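Local coordinates for protein putative O-Methyltransferase (Corynebacterium glutamicum, PDB 3DR5) that probably transfers a methyl group from S-adenosyl-L-methionine to a hydroxyl of its substrate, as O-methyltransferases of its family do, at residues A[56-61]-A[128-133]; A[132-137]-A[160-165]; A[168-173]-A[181-186]; A[191-196]-A[208-213]. All coordinates share one frame; numbering follows the deposited sequence.

Contact 1. Residues A[56-61]-A[128-133]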
# COMPACT_ATOMS: atom_id res chain seq x y z
N GLY A 56 -13.95 -11.03 11.31
CA GLY A 56 -14.35 -10.26 12.48
C GLY A 56 -14.58 -8.80 12.15
O GLY A 56 -14.90 -7.99 13.02
N SER A 57 -14.44 -8.47 10.87
CA SER A 57 -14.61 -7.11 10.39
C SER A 57 -15.94 -6.87 9.69
O SER A 57 -16.43 -7.72 8.97
CB SER A 57 -13.46 -6.78 9.44
OG SER A 57 -13.68 -5.59 8.70
N THR A 58 -16.53 -5.69 9.92
CA THR A 58 -17.78 -5.35 9.27
C THR A 58 -17.45 -5.03 7.81
O THR A 58 -18.27 -5.24 6.91
CB THR A 58 -18.43 -4.11 9.93
OG1 THR A 58 -18.63 -4.37 11.32
CG2 THR A 58 -19.79 -3.81 9.29
N GLY A 59 -16.24 -4.52 7.58
CA GLY A 59 -15.82 -4.18 6.22
C GLY A 59 -15.09 -2.85 6.13
O GLY A 59 -14.26 -2.51 6.98
N ALA A 60 -15.41 -2.08 5.10
CA ALA A 60 -14.76 -0.81 4.88
C ALA A 60 -15.71 0.37 4.91
O ALA A 60 -16.93 0.22 4.77
CB ALA A 60 -14.00 -0.85 3.55
N ILE A 61 -15.13 1.55 5.10
CA ILE A 61 -15.89 2.79 5.08
C ILE A 61 -15.25 3.74 4.06
O ILE A 61 -14.02 3.92 4.05
CB ILE A 61 -15.89 3.52 6.44
CG1 ILE A 61 -16.54 2.66 7.52
CG2 ILE A 61 -16.68 4.84 6.32
CD1 ILE A 61 -16.47 3.26 8.91
N ASP A 128 -14.04 -0.56 16.82
CA ASP A 128 -13.26 -1.77 16.55
C ASP A 128 -13.94 -2.75 15.61
O ASP A 128 -13.86 -3.97 15.80
CB ASP A 128 -12.97 -2.46 17.90
CG ASP A 128 -11.88 -3.51 17.82
OD1 ASP A 128 -10.85 -3.25 17.17
OD2 ASP A 128 -12.04 -4.60 18.43
N SER A 129 -14.60 -2.24 14.58
CA SER A 129 -15.32 -3.11 13.65
C SER A 129 -14.92 -2.98 12.19
O SER A 129 -15.38 -3.75 11.35
CB SER A 129 -16.81 -2.85 13.76
OG SER A 129 -17.42 -3.61 14.78
N TYR A 130 -14.05 -2.03 11.88
CA TYR A 130 -13.68 -1.80 10.50
C TYR A 130 -12.21 -2.04 10.20
O TYR A 130 -11.34 -1.67 10.98
CB TYR A 130 -14.10 -0.38 10.11
CG TYR A 130 -15.61 -0.17 10.20
CD1 TYR A 130 -16.44 -0.53 9.14
CD2 TYR A 130 -16.20 0.28 11.38
CE1 TYR A 130 -17.83 -0.44 9.24
CE2 TYR A 130 -17.59 0.38 11.50
CZ TYR A 130 -18.40 0.01 10.42
OH TYR A 130 -19.77 0.11 10.53
N GLN A 131 -11.96 -2.65 9.05
CA GLN A 131 -10.61 -2.98 8.60
C GLN A 131 -10.00 -1.92 7.68
O GLN A 131 -8.79 -1.90 7.45
CB GLN A 131 -10.62 -4.31 7.86
CG GLN A 131 -11.26 -4.20 6.47
CD GLN A 131 -11.65 -5.54 5.86
OE1 GLN A 131 -10.93 -6.09 5.04
NE2 GLN A 131 -12.79 -6.06 6.28
N LEU A 132 -10.84 -1.04 7.14
CA LEU A 132 -10.35 -0.03 6.21
C LEU A 132 -11.28 1.18 6.14
O LEU A 132 -12.50 1.03 6.01
CB LEU A 132 -10.19 -0.64 4.81
CG LEU A 132 -9.84 0.27 3.62
CD1 LEU A 132 -8.41 0.77 3.77
CD2 LEU A 132 -9.99 -0.50 2.30
N VAL A 133 -10.70 2.37 6.23
CA VAL A 133 -11.47 3.59 6.14
C VAL A 133 -10.76 4.55 5.20
O VAL A 133 -9.58 4.88 5.38
CB VAL A 133 -11.66 4.25 7.54
CG1 VAL A 133 -12.45 5.56 7.40
CG2 VAL A 133 -12.38 3.28 8.47

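Contact 2. Residues A[132-137]-A[160-165]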
# COMPACT_ATOMS: atom_id res chain seq x y z
N LEU A 132 -10.84 -1.04 7.14
CA LEU A 132 -10.35 -0.03 6.21
C LEU A 132 -11.28 1.18 6.14
O LEU A 132 -12.50 1.03 6.01
CB LEU A 132 -10.19 -0.64 4.81
CG LEU A 132 -9.84 0.27 3.62
CD1 LEU A 132 -8.41 0.77 3.77
CD2 LEU A 132 -9.99 -0.50 2.30
N VAL A 133 -10.70 2.37 6.23
CA VAL A 133 -11.47 3.59 6.14
C VAL A 133 -10.76 4.55 5.20
O VAL A 133 -9.58 4.88 5.38
CB VAL A 133 -11.66 4.25 7.54
CG1 VAL A 133 -12.45 5.56 7.40
CG2 VAL A 133 -12.38 3.28 8.47
N PHE A 134 -11.47 4.97 4.16
CA PHE A 134 -10.94 5.92 3.19
C PHE A 134 -11.66 7.24 3.43
O PHE A 134 -12.90 7.29 3.50
CB PHE A 134 -11.20 5.47 1.75
CG PHE A 134 -10.86 6.52 0.73
CD1 PHE A 134 -9.55 6.66 0.26
CD2 PHE A 134 -11.84 7.40 0.26
CE1 PHE A 134 -9.23 7.68 -0.65
CE2 PHE A 134 -11.53 8.41 -0.64
CZ PHE A 134 -10.22 8.55 -1.10
N GLY A 135 -10.89 8.31 3.56
CA GLY A 135 -11.47 9.61 3.77
C GLY A 135 -11.03 10.66 2.76
O GLY A 135 -9.84 10.82 2.47
N GLN A 136 -12.01 11.34 2.16
CA GLN A 136 -11.73 12.42 1.23
C GLN A 136 -12.44 13.62 1.85
O GLN A 136 -13.64 13.85 1.63
CB GLN A 136 -12.30 12.14 -0.17
CG GLN A 136 -12.05 13.30 -1.13
CD GLN A 136 -10.73 13.18 -1.88
OE1 GLN A 136 -9.85 14.02 -1.74
NE2 GLN A 136 -10.61 12.14 -2.69
N VAL A 137 -11.70 14.40 2.63
CA VAL A 137 -12.26 15.55 3.33
C VAL A 137 -11.40 16.79 3.15
O VAL A 137 -10.34 16.74 2.52
CB VAL A 137 -12.40 15.25 4.84
CG1 VAL A 137 -13.30 14.03 5.06
CG2 VAL A 137 -11.02 14.97 5.46
N VAL A 160 -6.99 5.67 5.34
CA VAL A 160 -6.37 6.28 4.16
C VAL A 160 -6.91 7.69 3.93
O VAL A 160 -8.10 7.88 3.68
CB VAL A 160 -6.62 5.41 2.91
CG1 VAL A 160 -5.92 6.02 1.71
CG2 VAL A 160 -6.11 3.99 3.15
N LEU A 161 -6.02 8.68 4.02
CA LEU A 161 -6.40 10.09 3.86
C LEU A 161 -5.87 10.69 2.56
O LEU A 161 -4.69 10.99 2.43
CB LEU A 161 -5.89 10.90 5.06
CG LEU A 161 -6.31 10.34 6.43
CD1 LEU A 161 -5.58 11.09 7.55
CD2 LEU A 161 -7.82 10.46 6.60
N ALA A 162 -6.78 10.89 1.61
CA ALA A 162 -6.43 11.46 0.31
C ALA A 162 -6.00 12.93 0.37
O ALA A 162 -6.52 13.70 1.18
CB ALA A 162 -7.60 11.32 -0.65
N ASP A 163 -5.06 13.29 -0.50
CA ASP A 163 -4.55 14.66 -0.64
C ASP A 163 -4.22 15.37 0.68
O ASP A 163 -4.26 16.59 0.74
CB ASP A 163 -5.55 15.51 -1.41
CG ASP A 163 -6.01 14.86 -2.69
OD1 ASP A 163 -5.17 14.25 -3.37
OD2 ASP A 163 -7.21 14.97 -3.03
N ALA A 164 -3.89 14.60 1.71
CA ALA A 164 -3.61 15.16 3.03
C ALA A 164 -2.31 15.94 3.19
O ALA A 164 -2.11 16.60 4.22
CB ALA A 164 -3.67 14.06 4.06
N LEU A 165 -1.44 15.85 2.19
CA LEU A 165 -0.14 16.51 2.26
C LEU A 165 -0.06 17.76 1.39
O LEU A 165 0.95 18.46 1.39
CB LEU A 165 0.94 15.52 1.83
CG LEU A 165 1.14 14.27 2.70
CD1 LEU A 165 1.94 13.22 1.94
CD2 LEU A 165 1.85 14.66 3.99
O HOH W 1 -8.91 13.40 2.98

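Contact 3. Residues A[168-173]-A[181-186]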
# COMPACT_ATOMS: atom_id res chain seq x y z
N GLY A 168 2.94 18.59 -0.74
CA GLY A 168 4.14 18.95 -0.02
C GLY A 168 4.09 20.41 0.40
O GLY A 168 4.95 20.88 1.15
N THR A 169 3.08 21.12 -0.08
CA THR A 169 2.88 22.54 0.23
C THR A 169 3.24 22.89 1.66
O THR A 169 3.78 23.96 1.92
CB THR A 169 1.40 22.95 -0.03
OG1 THR A 169 1.21 23.25 -1.42
CG2 THR A 169 1.01 24.16 0.82
N ILE A 170 2.93 21.99 2.59
CA ILE A 170 3.20 22.25 4.00
C ILE A 170 4.69 22.42 4.32
O ILE A 170 5.54 22.15 3.47
CB ILE A 170 2.51 21.19 4.92
CG1 ILE A 170 2.88 19.78 4.50
CG2 ILE A 170 0.98 21.38 4.84
CD1 ILE A 170 2.10 18.71 5.24
N ALA A 171 4.99 22.86 5.53
CA ALA A 171 6.36 23.16 5.96
C ALA A 171 6.94 24.16 4.96
O ALA A 171 7.94 23.89 4.28
CB ALA A 171 7.22 21.91 5.99
N ASP A 172 6.32 25.34 4.86
CA ASP A 172 6.77 26.38 3.94
C ASP A 172 6.42 27.74 4.52
O ASP A 172 5.25 28.10 4.63
CB ASP A 172 6.08 26.19 2.59
CG ASP A 172 6.85 26.79 1.43
OD1 ASP A 172 7.51 27.82 1.62
OD2 ASP A 172 6.78 26.22 0.32
N GLN A 173 7.44 28.51 4.88
CA GLN A 173 7.25 29.83 5.47
C GLN A 173 6.28 30.70 4.70
O GLN A 173 5.34 31.25 5.27
CB GLN A 173 8.60 30.55 5.61
CG GLN A 173 9.53 29.97 6.68
CD GLN A 173 10.03 28.58 6.34
OE1 GLN A 173 10.42 28.32 5.21
NE2 GLN A 173 10.05 27.69 7.33
N GLN A 181 -2.22 25.18 7.30
CA GLN A 181 -1.98 25.12 8.74
C GLN A 181 -2.73 23.97 9.40
O GLN A 181 -2.25 23.37 10.37
CB GLN A 181 -2.38 26.44 9.39
CG GLN A 181 -2.00 26.59 10.85
CD GLN A 181 -2.28 27.98 11.37
OE1 GLN A 181 -2.35 28.94 10.60
NE2 GLN A 181 -2.41 28.11 12.69
N ALA A 182 -3.92 23.66 8.87
CA ALA A 182 -4.73 22.58 9.41
C ALA A 182 -4.12 21.25 8.94
O ALA A 182 -4.01 20.31 9.72
CB ALA A 182 -6.18 22.71 8.92
N ALA A 183 -3.73 21.18 7.67
CA ALA A 183 -3.11 19.98 7.12
C ALA A 183 -1.79 19.72 7.88
O ALA A 183 -1.46 18.58 8.19
CB ALA A 183 -2.85 20.16 5.62
N ARG A 184 -1.04 20.78 8.17
CA ARG A 184 0.23 20.64 8.91
C ARG A 184 -0.03 20.08 10.31
O ARG A 184 0.69 19.18 10.76
CB ARG A 184 0.93 21.99 9.04
CG ARG A 184 2.44 21.91 8.86
CD ARG A 184 3.16 23.10 9.47
NE ARG A 184 2.70 24.38 8.94
CZ ARG A 184 2.71 24.71 7.65
NH1 ARG A 184 3.17 23.86 6.75
NH2 ARG A 184 2.27 25.90 7.27
N ASP A 185 -1.05 20.60 11.00
CA ASP A 185 -1.37 20.12 12.34
C ASP A 185 -1.85 18.67 12.31
O ASP A 185 -1.56 17.88 13.22
CB ASP A 185 -2.44 21.00 13.00
CG ASP A 185 -2.81 20.52 14.39
OD1 ASP A 185 -3.69 19.64 14.51
OD2 ASP A 185 -2.19 21.00 15.36
N ALA A 186 -2.59 18.32 11.26
CA ALA A 186 -3.08 16.95 11.11
C ALA A 186 -1.86 16.02 10.97
O ALA A 186 -1.75 15.03 11.68
CB ALA A 186 -3.96 16.86 9.86

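Contact 4. Residues A[191-196]-A[208-213]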
# COMPACT_ATOMS: atom_id res chain seq x y z
N ARG A 191 1.41 11.91 13.21
CA ARG A 191 2.71 11.34 13.52
C ARG A 191 2.99 11.22 15.01
O ARG A 191 4.01 10.67 15.42
CB ARG A 191 3.81 12.16 12.84
CG ARG A 191 3.89 11.98 11.33
CD ARG A 191 4.60 13.15 10.67
NE ARG A 191 5.52 13.77 11.61
CZ ARG A 191 5.70 15.08 11.71
NH1 ARG A 191 5.02 15.92 10.94
NH2 ARG A 191 6.56 15.56 12.60
N SER A 192 2.07 11.72 15.83
CA SER A 192 2.23 11.68 17.28
C SER A 192 1.46 10.54 17.93
O SER A 192 1.75 10.18 19.08
CB SER A 192 1.75 13.00 17.89
OG SER A 192 0.33 13.00 18.08
N ILE A 193 0.50 9.95 17.23
CA ILE A 193 -0.29 8.90 17.83
C ILE A 193 0.49 7.61 17.99
O ILE A 193 1.29 7.24 17.13
CB ILE A 193 -1.65 8.72 17.08
CG1 ILE A 193 -2.03 7.26 17.00
CG2 ILE A 193 -1.60 9.40 15.73
CD1 ILE A 193 -2.71 6.90 15.70
N GLU A 194 0.25 6.93 19.10
CA GLU A 194 0.96 5.71 19.44
C GLU A 194 0.29 4.43 18.99
O GLU A 194 -0.93 4.32 18.97
CB GLU A 194 1.18 5.69 20.96
CG GLU A 194 2.42 4.95 21.42
CD GLU A 194 3.68 5.79 21.34
OE1 GLU A 194 3.56 7.03 21.28
OE2 GLU A 194 4.79 5.21 21.36
N GLY A 195 1.11 3.45 18.63
CA GLY A 195 0.57 2.19 18.17
C GLY A 195 -0.01 2.36 16.77
O GLY A 195 -0.95 1.67 16.39
N ALA A 196 0.55 3.30 16.01
CA ALA A 196 0.10 3.57 14.64
C ALA A 196 1.27 3.47 13.69
O ALA A 196 2.39 3.88 14.02
CB ALA A 196 -0.49 4.96 14.51
N THR A 208 -1.85 9.91 3.06
CA THR A 208 -1.40 9.49 4.37
C THR A 208 -2.24 8.28 4.78
O THR A 208 -3.47 8.37 4.87
CB THR A 208 -1.58 10.57 5.46
OG1 THR A 208 -0.84 11.75 5.09
CG2 THR A 208 -1.04 10.07 6.80
N VAL A 209 -1.58 7.15 4.98
CA VAL A 209 -2.31 5.99 5.44
C VAL A 209 -1.72 5.63 6.81
O VAL A 209 -0.51 5.52 7.00
CB VAL A 209 -2.27 4.78 4.41
CG1 VAL A 209 -1.26 5.04 3.34
CG2 VAL A 209 -2.06 3.47 5.12
N VAL A 210 -2.60 5.50 7.79
CA VAL A 210 -2.17 5.17 9.11
C VAL A 210 -2.90 3.91 9.54
O VAL A 210 -4.14 3.86 9.62
CB VAL A 210 -2.35 6.42 10.08
CG1 VAL A 210 -3.26 7.45 9.45
CG2 VAL A 210 -2.80 6.01 11.45
N THR A 211 -2.13 2.87 9.78
CA THR A 211 -2.72 1.62 10.17
C THR A 211 -2.48 1.35 11.65
O THR A 211 -1.45 1.73 12.20
CB THR A 211 -2.26 0.45 9.22
OG1 THR A 211 -1.55 -0.55 9.94
CG2 THR A 211 -1.42 0.99 8.08
N LYS A 212 -3.47 0.73 12.28
CA LYS A 212 -3.40 0.43 13.70
C LYS A 212 -2.51 -0.77 13.92
O LYS A 212 -2.79 -1.88 13.47
CB LYS A 212 -4.82 0.19 14.26
CG LYS A 212 -4.88 0.05 15.76
CD LYS A 212 -6.31 -0.06 16.28
CE LYS A 212 -7.04 1.28 16.25
NZ LYS A 212 -8.39 1.20 16.88
N ALA A 213 -1.42 -0.53 14.62
CA ALA A 213 -0.44 -1.58 14.90
C ALA A 213 -1.00 -2.75 15.69
O ALA A 213 -1.92 -2.59 16.49
CB ALA A 213 0.76 -0.97 15.64
O HOH W 2 -2.25 -0.12 17.80

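Contact 1. Residues A[56-61]-A[128-133]
A60 with L132 and I61 with V133 are paired as parallel strands, and I61 N gives a 2.8 Å hydrogen bond to L132 O. Before this pairing Q131 N bonds to G59 O at 3.1 Å, and where the chains first meet T58 N reaches S129 O at 2.7 Å, almost straight at 170°. Side chains then divide between two faces. On one, I61 crosses Y130 at about a right angle: its CD1 lies 3.7 Å from the ring centroid and close to the ring normal, a CH-pi contact over the face. With CG1 anti to its own carbonyl carbon (chi1 -62°) and the chain extended beyond it, I61 carries that methyl to the middle of the ring while CG1 rests 3.6 Å from CD1 of Y130. T58 comes to the same ring obliquely, CB 3.8 Å from Y130 CE1, and G59 O lies near the ring plane at its edge. Further along this face both V133 methyls meet I61 CB. The other face belongs to A60 and L132, whose CB atoms are 4.0 Å apart. These are two central strands of the Rossmann-like methyltransferase sheet. Strand 59-63 has 83-87 as its other neighbour, to which T58 and A60 bond through T83 and T85, and strand 130-135 has 157-161. A60 and L132 pack on I74 of helix 67-77, L132 also on L48 and A49 of helix 39-51, whereas I61 and Y130 share L125.

Contact 2. Residues A[132-137]-A[160-165]
F134 and V160 meet obliquely on one face of the sheet, F134 CD1 lying 4.0 Å from V160 CG1. With V160 CG1 anti to its backbone N (chi1 -177°), the other methyl, CG2, is left for L132 CD1, also 4.0 Å away; V160 is thus divided between two side chains of the neighbouring strand. Farther along, the end of the F134 ring leans on A162, CZ to CB 3.8 Å. Beneath these groups the parallel backbones are joined by V160 N to V133 O at 2.7 Å, G135 N to V160 O and A162 N to G135 O, the first two nearly straight. Past the last pairing a water takes over: it donates to G135 O and A162 O and accepts from V137 N, bridging the diverging chains. At the polar edge a type II turn from L161 to A164 carries D163, whose OD1 accepts a hydrogen bond from A205 N. Helix 142-152 makes the connection between the two strands, so this is a beta-alpha-beta crossover of the class I methyltransferase fold; the carboxyl ends of such strands line the cofactor and substrate pocket in relatives, and probably do so here.

Contact 3. Residues A[168-173]-A[181-186]
I170 overlaps the aliphatic part of R184, the two side chains sliding past each other in opposite directions with I170 CB 4.0 Å from R184 CG. The second branch of I170 turns down to the helix: CG2 touches A183 CB at 4.1 Å and lies beside R184 N as well. Its CG1 is set between the backbone N and the carbonyl carbon (chi1 53°), which sends this longer branch off toward L165 O. R184 runs out from the helix and bends at chi3 (-56°), which turns its end toward the loop. As modelled, the guanidinium presents its edge there, with I170 C in its plane. NH1 is placed only 2.4 Å from A171 N, two donors brought too close, so the exact position of this end is doubtful. What holds the two parts together is therefore mainly apolar packing, with no regular structure in the loop. Segment 168-173 belongs to the connection from strand 157-161 to helix 178-190 and folds back on that helix's early turns. A183 is further backed by P139 and L166, A186 by L142 of helix 142-152, and Y11 of the second subunit packs on I170 and A171.

Contact 4. Residues A[191-196]-A[208-213]
A196 CB and V210 CG2 touch at 4.0 Å, and I193 adds the end of its chain from the loop, CD1 to the same V210 methyl at 4.3 Å. A196 is paired with K212 as an antiparallel, non-hydrogen-bonded pair, with A196 CA close to T211 O at 3.4 Å in a CH...O contact. The hydrogen bond that closes the backbones comes one residue further out: A213 N donates to G195 O at 2.9 Å, but it approaches from above the carbonyl plane, 39° out of it. A213 also lays its CB against that oxygen, and a water donates both to G195 O, at 2.6 Å, and to A213 O. G195 has a positive phi (73°), and through it the loop after helix 178-190 turns into strand 196-201. Around this shell, W150 of helix 142-152 backs I193, A196 and V210 together. K212 leaves the strand with CG opposite its own N (chi1 -173°) and stretches away to W150 as well, its NZ hydrogen-bonded to the carbonyl oxygens of W150 and L153 and making a cation-pi contact with the indole. T211 takes the opposite face, meeting H197 and T47 of the second subunit. The pairing opens the antiparallel hairpin of strands 196-201 and 207-212 that finishes the methyltransferase sheet. Chemically, G195 O is gripped by two donors, one amide and one water, while the carbonyls near the carboxyl end of helix 142-152 would probably favour a charged K212.

In the fold
Contacts 1, 2 and 4 follow one another across a single sheet, and contact 3 stands at its flank. Contacts 1 and 2 share L132 and V133, and the probable hydrogen bond from F134 N to I61 O, 2.8 Å, carries the first pairing into the second. Contact 2 reaches contact 4 through L161 N and T208 O, 2.7 Å apart, again probably bonded. A164 O of contact 2 packs on A183 of contact 3, whereas contacts 3 and 4 stay about 5 Å apart at their nearest atoms. Contact 1 lies farthest from contact 3, about 29 Å between centres. Both contacts 3 and 4 border the second subunit. A cofactor pocket would be expected near the carboxyl ends of the parallel strands.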